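Local coordinates for protein luciferase-like enzymeAMP-CoA-ligase (Zophobas atratus, PDB 4W8O) that probably activates carboxylic acids with ATP as an AMP-forming CoA ligase, and resembles firefly luciferases although the beetle that makes it emits no light, at residues L60-K64 with K65-S69; L267-A270 with P271-Y275. All coordinates share one frame; numbering follows the deposited sequence.

How the contacts relate
Along the chain the two contacts come in series, contact 1 at residues 60-69 and contact 2 at residues 267-275. They lie on opposite sides of the chain's centre, with their own centres 39 Å apart and their nearest atoms about 27 Å apart. Contact 1 ends helix 48-64 and leads to strand 72-76 of the eight-stranded mixed sheet; contact 2 leaves strand 266-268 of the nine-stranded mixed sheet and starts helix 274-278. Both belong to the AMP-binding family region, one as a helix-to-strand turn and the other as a strand-to-helix turn. Contact 2 includes F268, which helps line the pocket occupied by a polyethylene glycol chain.

Contact 1 of 2, residues L60-K64 with K65-S69; sequences LNLQK and KGITS
L62 O receives the backbone N of I67 at 3.1 Å, and Q63 O receives G66 N at 3.0 Å, so the chain folds back over the last turn of helix 48-64. The second bond reaches its carbonyl from well above the plane, 66° out of it. G66 carries a positive phi of 94°, where a beta carbon would be jammed against the preceding carbonyl oxygen. One residue earlier, K65 N still makes the helical bond to N61 O, at 3.1 Å. A water donates to both Q63 O and I67 O, tying the turn to the outgoing chain.

I67 directs its side chain back at the helix. With CG1 set beside its own backbone N (chi1 -65°), that branch lies 3.4 Å from L62 O and 4.1 Å from L62 CD2. The two aliphatic chains meet at a slant, and both also rest on I120 of strand 120-124. K65 runs the other way: its CB lies 3.5 Å from L62 O, its CG 3.6 Å from N61 O, and its bent end carries NZ to a salt bridge with E143.

The paired backbone bonds, the glycine in left-handed backbone conformation and the apolar contact between L62 and I67, the residues joined by the longer bond, make this a Schellman motif, closing helix 48-64 before strand 72-76.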
ATOM      1  N   LEU A  60       8.625   2.190 -23.010  1.00 32.35           N
ATOM      2  CA  LEU A  60       9.461   2.453 -24.187  1.00 33.60           C
ATOM      3  C   LEU A  60       9.494   3.947 -24.504  1.00 33.26           C
ATOM      4  O   LEU A  60      10.525   4.471 -24.892  1.00 33.42           O
ATOM      5  CB  LEU A  60       8.981   1.655 -25.407  1.00 34.97           C
ATOM      6  CG  LEU A  60       9.277   0.156 -25.348  1.00 35.31           C
ATOM      7  CD1 LEU A  60       8.442  -0.584 -26.382  1.00 36.63           C
ATOM      8  CD2 LEU A  60      10.761  -0.122 -25.563  1.00 35.89           C
ATOM      9  N   ASN A  61       8.373   4.634 -24.318  1.00 32.80           N
ATOM     10  CA  ASN A  61       8.345   6.075 -24.525  1.00 32.76           C
ATOM     11  C   ASN A  61       9.077   6.829 -23.413  1.00 31.63           C
ATOM     12  O   ASN A  61       9.795   7.788 -23.684  1.00 32.84           O
ATOM     13  CB  ASN A  61       6.904   6.567 -24.687  1.00 32.89           C
ATOM     14  CG  ASN A  61       6.322   6.198 -26.037  1.00 34.26           C
ATOM     15  OD1 ASN A  61       7.001   6.309 -27.062  1.00 35.30           O
ATOM     16  ND2 ASN A  61       5.068   5.756 -26.050  1.00 34.49           N
ATOM     17  N   LEU A  62       8.914   6.391 -22.168  1.00 30.53           N
ATOM     18  CA  LEU A  62       9.674   6.976 -21.052  1.00 29.73           C
ATOM     19  C   LEU A  62      11.190   6.861 -21.281  1.00 29.91           C
ATOM     20  O   LEU A  62      11.951   7.768 -20.947  1.00 29.30           O
ATOM     21  CB  LEU A  62       9.289   6.319 -19.723  1.00 28.89           C
ATOM     22  CG  LEU A  62       7.957   6.744 -19.092  1.00 28.81           C
ATOM     23  CD1 LEU A  62       7.641   5.859 -17.898  1.00 28.34           C
ATOM     24  CD2 LEU A  62       7.969   8.206 -18.679  1.00 28.71           C
ATOM     25  N   GLN A  63      11.600   5.743 -21.866  1.00 30.52           N
ATOM     26  CA  GLN A  63      12.994   5.468 -22.176  1.00 32.43           C
ATOM     27  C   GLN A  63      13.533   6.466 -23.205  1.00 32.91           C
ATOM     28  O   GLN A  63      14.645   6.979 -23.073  1.00 32.27           O
ATOM     29  CB  GLN A  63      13.099   4.029 -22.700  1.00 34.42           C
ATOM     30  CG  GLN A  63      14.484   3.417 -22.717  1.00 36.96           C
ATOM     31  CD  GLN A  63      14.419   1.918 -22.994  1.00 38.75           C
ATOM     32  OE1 GLN A  63      13.906   1.489 -24.029  1.00 41.10           O
ATOM     33  NE2 GLN A  63      14.919   1.121 -22.066  1.00 38.82           N
ATOM     34  N   LYS A  64      12.723   6.760 -24.215  1.00 32.92           N
ATOM     35  CA  LYS A  64      13.092   7.734 -25.236  1.00 34.21           C
ATOM     36  C   LYS A  64      13.207   9.150 -24.661  1.00 33.83           C
ATOM     37  O   LYS A  64      13.982   9.960 -25.173  1.00 33.36           O
ATOM     38  CB  LYS A  64      12.080   7.705 -26.394  1.00 35.47           C
ATOM     39  CG  LYS A  64      12.099   6.405 -27.187  1.00 36.56           C
ATOM     40  CD  LYS A  64      11.036   6.381 -28.275  1.00 38.23           C
ATOM     41  CE  LYS A  64      11.173   5.130 -29.126  1.00 39.46           C
ATOM     42  NZ  LYS A  64      10.071   4.984 -30.112  1.00 41.16           N
ATOM     43  N   LYS A  65      12.442   9.436 -23.605  1.00 33.09           N
ATOM     44  CA  LYS A  65      12.542  10.716 -22.891  1.00 33.84           C
ATOM     45  C   LYS A  65      13.762  10.800 -21.973  1.00 32.87           C
ATOM     46  O   LYS A  65      13.974  11.826 -21.327  1.00 33.67           O
ATOM     47  CB  LYS A  65      11.290  10.977 -22.051  1.00 34.01           C
ATOM     48  CG  LYS A  65      10.010  11.231 -22.825  1.00 35.71           C
ATOM     49  CD  LYS A  65       8.881  11.444 -21.822  1.00 36.63           C
ATOM     50  CE  LYS A  65       7.615  11.941 -22.481  1.00 39.13           C
ATOM     51  NZ  LYS A  65       7.718  13.323 -23.008  1.00 40.21           N
ATOM     52  N   GLY A  66      14.535   9.720 -21.882  1.00 32.47           N
ATOM     53  CA  GLY A  66      15.777   9.705 -21.121  1.00 31.83           C
ATOM     54  C   GLY A  66      15.649   9.207 -19.688  1.00 31.15           C
ATOM     55  O   GLY A  66      16.579   9.386 -18.901  1.00 30.64           O
ATOM     56  N   ILE A  67      14.512   8.582 -19.352  1.00 30.39           N
ATOM     57  CA  ILE A  67      14.288   8.026 -18.015  1.00 29.86           C
ATOM     58  C   ILE A  67      15.137   6.777 -17.797  1.00 30.22           C
ATOM     59  O   ILE A  67      15.182   5.885 -18.643  1.00 30.48           O
ATOM     60  CB  ILE A  67      12.795   7.674 -17.779  1.00 29.31           C
ATOM     61  CG1 ILE A  67      11.931   8.941 -17.784  1.00 29.38           C
ATOM     62  CG2 ILE A  67      12.598   6.910 -16.471  1.00 29.06           C
ATOM     63  CD1 ILE A  67      12.180   9.905 -16.645  1.00 29.13           C
ATOM     64  N   THR A  68      15.818   6.733 -16.657  1.00 30.24           N
ATOM     65  CA  THR A  68      16.590   5.567 -16.256  1.00 30.15           C
ATOM     66  C   THR A  68      16.343   5.308 -14.780  1.00 29.35           C
ATOM     67  O   THR A  68      15.570   6.016 -14.131  1.00 27.42           O
ATOM     68  CB  THR A  68      18.099   5.769 -16.511  1.00 31.33           C
ATOM     69  OG1 THR A  68      18.584   6.829 -15.688  1.00 32.12           O
ATOM     70  CG2 THR A  68      18.364   6.098 -17.981  1.00 32.24           C
ATOM     71  N   SER A  69      17.013   4.299 -14.242  1.00 29.50           N
ATOM     72  CA  SER A  69      16.762   3.877 -12.877  1.00 29.24           C
ATOM     73  C   SER A  69      17.049   4.946 -11.811  1.00 28.90           C
ATOM     74  O   SER A  69      16.525   4.863 -10.704  1.00 29.21           O
ATOM     75  CB  SER A  69      17.571   2.620 -12.573  1.00 29.81           C
ATOM     76  OG  SER A  69      18.938   2.937 -12.470  1.00 31.13           O
TER
HETATM   77  O   HOH W   1      16.425   6.340 -21.202  1.00 34.54           O

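Contact 2 of 2, residues L267-A270 with P271-Y275; sequences LFVA and PIYTY
Y273 leans its side chain back against V269 and A270, where the chain turns from strand 266-268 toward helix 274-278. Its CB is the first atom to touch, 3.6 Å from V269 CG2. CG turns to the side of its own backbone N (chi1 -64°), and the same methyl also approaches the start of the ring, 3.9 Å from CD2. It comes in obliquely, over neither face nor edge. A270 meets the ring differently: its carbonyl O lies at the edge, near the ring plane, and its CB is 4.3 Å from CD2. Past CD2 the ring runs on to OH without meeting V269 or A270 again.

The backbone adds a weak hydrogen bond, from Y273 N to A270 O at 3.3 Å. The other methyl of V269, CG1, lies 4.0 Å from T274 CG2, so the valine straddles two consecutive residues of the turn. On T274 the hydroxyl sits between its own backbone N and carbonyl carbon (chi1 63°), which points OG1 back at P271 O: it donates there at 2.5 Å, in the carbonyl plane, and also bonds to Q305. P271 O takes T274 N as well, at 2.9 Å, so two donors from one residue grip it. A valine in place of T274 would probably leave P271 O with the backbone donor alone and Q305 NE2 without its mate.

V269 O bonds to T296 OG1 and P271 packs on T296, both joining the turn to the parallel strand 293-297. T274 touches L309 of helix 303-312, while F268 packs against helix 228-239 and helps line the pocket that holds the polyethylene glycol molecule. The turn is thus the first connection of the beta-alpha-beta unit formed by strand 266-268, helix 274-278 and strand 293-297.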
ATOM      1  N   LEU A 267     -12.396  -6.646   1.128  1.00 37.31           N
ATOM      2  CA  LEU A 267     -12.461  -5.208   1.091  1.00 36.98           C
ATOM      3  C   LEU A 267     -11.534  -4.658   2.164  1.00 35.63           C
ATOM      4  O   LEU A 267     -11.531  -5.161   3.291  1.00 35.03           O
ATOM      5  CB  LEU A 267     -13.911  -4.770   1.329  1.00 38.04           C
ATOM      6  CG  LEU A 267     -14.209  -3.457   2.037  1.00 38.95           C
ATOM      7  CD1 LEU A 267     -13.828  -2.289   1.143  1.00 40.48           C
ATOM      8  CD2 LEU A 267     -15.688  -3.412   2.389  1.00 40.34           C
ATOM      9  N   PHE A 268     -10.723  -3.656   1.816  1.00 34.41           N
ATOM     10  CA  PHE A 268     -10.019  -2.889   2.835  1.00 32.87           C
ATOM     11  C   PHE A 268     -10.649  -1.509   2.960  1.00 32.62           C
ATOM     12  O   PHE A 268     -10.914  -0.851   1.960  1.00 32.47           O
ATOM     13  CB  PHE A 268      -8.529  -2.727   2.555  1.00 32.73           C
ATOM     14  CG  PHE A 268      -7.886  -1.700   3.445  1.00 32.58           C
ATOM     15  CD1 PHE A 268      -7.567  -2.008   4.759  1.00 33.08           C
ATOM     16  CD2 PHE A 268      -7.682  -0.404   3.001  1.00 32.38           C
ATOM     17  CE1 PHE A 268      -7.019  -1.052   5.597  1.00 33.82           C
ATOM     18  CE2 PHE A 268      -7.133   0.556   3.832  1.00 32.83           C
ATOM     19  CZ  PHE A 268      -6.804   0.234   5.132  1.00 33.87           C
ATOM     20  N   VAL A 269     -10.865  -1.082   4.199  1.00 33.05           N
ATOM     21  CA  VAL A 269     -11.362   0.262   4.503  1.00 33.24           C
ATOM     22  C   VAL A 269     -11.155   0.561   5.994  1.00 32.06           C
ATOM     23  O   VAL A 269     -11.226  -0.337   6.838  1.00 31.17           O
ATOM     24  CB  VAL A 269     -12.850   0.427   4.103  1.00 34.53           C
ATOM     25  CG1 VAL A 269     -13.765  -0.383   5.005  1.00 35.38           C
ATOM     26  CG2 VAL A 269     -13.260   1.893   4.108  1.00 35.84           C
ATOM     27  N   ALA A 270     -10.900   1.822   6.314  1.00 31.73           N
ATOM     28  CA  ALA A 270     -10.676   2.222   7.696  1.00 32.30           C
ATOM     29  C   ALA A 270     -11.950   2.003   8.526  1.00 31.87           C
ATOM     30  O   ALA A 270     -13.064   2.012   7.975  1.00 31.76           O
ATOM     31  CB  ALA A 270     -10.209   3.670   7.760  1.00 32.95           C
ATOM     32  N   PRO A 271     -11.797   1.774   9.844  1.00 31.59           N
ATOM     33  CA  PRO A 271     -12.951   1.441  10.684  1.00 31.98           C
ATOM     34  C   PRO A 271     -14.129   2.398  10.563  1.00 31.70           C
ATOM     35  O   PRO A 271     -15.273   1.956  10.510  1.00 30.50           O
ATOM     36  CB  PRO A 271     -12.379   1.507  12.105  1.00 32.77           C
ATOM     37  CG  PRO A 271     -10.941   1.176  11.939  1.00 33.00           C
ATOM     38  CD  PRO A 271     -10.543   1.771  10.620  1.00 32.50           C
ATOM     39  N   ILE A 272     -13.849   3.697  10.520  1.00 32.91           N
ATOM     40  CA  ILE A 272     -14.912   4.696  10.589  1.00 33.51           C
ATOM     41  C   ILE A 272     -15.914   4.613   9.428  1.00 33.10           C
ATOM     42  O   ILE A 272     -17.100   4.852   9.630  1.00 33.88           O
ATOM     43  CB  ILE A 272     -14.346   6.122  10.726  1.00 34.75           C
ATOM     44  CG1 ILE A 272     -15.469   7.081  11.147  1.00 35.67           C
ATOM     45  CG2 ILE A 272     -13.656   6.564   9.437  1.00 34.30           C
ATOM     46  CD1 ILE A 272     -14.972   8.418  11.639  1.00 37.87           C
ATOM     47  N   TYR A 273     -15.450   4.233   8.238  1.00 32.31           N
ATOM     48  CA  TYR A 273     -16.343   4.041   7.093  1.00 32.35           C
ATOM     49  C   TYR A 273     -17.209   2.773   7.185  1.00 31.48           C
ATOM     50  O   TYR A 273     -18.214   2.673   6.477  1.00 30.90           O
ATOM     51  CB  TYR A 273     -15.556   4.028   5.776  1.00 32.09           C
ATOM     52  CG  TYR A 273     -14.864   5.339   5.468  1.00 32.79           C
ATOM     53  CD1 TYR A 273     -15.573   6.427   4.976  1.00 33.89           C
ATOM     54  CD2 TYR A 273     -13.489   5.485   5.667  1.00 33.43           C
ATOM     55  CE1 TYR A 273     -14.942   7.626   4.692  1.00 34.79           C
ATOM     56  CE2 TYR A 273     -12.848   6.678   5.390  1.00 33.92           C
ATOM     57  CZ  TYR A 273     -13.581   7.742   4.904  1.00 35.19           C
ATOM     58  OH  TYR A 273     -12.942   8.917   4.633  1.00 36.62           O
ATOM     59  N   THR A 274     -16.849   1.820   8.042  1.00 30.56           N
ATOM     60  CA  THR A 274     -17.658   0.595   8.181  1.00 30.78           C
ATOM     61  C   THR A 274     -19.041   0.865   8.755  1.00 31.90           C
ATOM     62  O   THR A 274     -19.949   0.072   8.558  1.00 31.41           O
ATOM     63  CB  THR A 274     -17.003  -0.482   9.067  1.00 30.38           C
ATOM     64  OG1 THR A 274     -16.846   0.011  10.401  1.00 30.73           O
ATOM     65  CG2 THR A 274     -15.668  -0.910   8.501  1.00 29.50           C
ATOM     66  N   TYR A 275     -19.182   1.981   9.468  1.00 33.51           N
ATOM     67  CA  TYR A 275     -20.474   2.403  10.000  1.00 35.32           C
ATOM     68  C   TYR A 275     -21.476   2.709   8.892  1.00 36.05           C
ATOM     69  O   TYR A 275     -22.681   2.600   9.114  1.00 38.19           O
ATOM     70  CB  TYR A 275     -20.312   3.592  10.958  1.00 36.20           C
ATOM     71  CG  TYR A 275     -19.713   3.186  12.288  1.00 36.06           C
ATOM     72  CD1 TYR A 275     -18.338   3.164  12.481  1.00 35.58           C
ATOM     73  CD2 TYR A 275     -20.527   2.794  13.347  1.00 37.10           C
ATOM     74  CE1 TYR A 275     -17.790   2.769  13.690  1.00 35.86           C
ATOM     75  CE2 TYR A 275     -19.987   2.397  14.556  1.00 37.31           C
ATOM     76  CZ  TYR A 275     -18.621   2.388  14.723  1.00 37.10           C
ATOM     77  OH  TYR A 275     -18.093   1.996  15.932  1.00 39.26           O
TER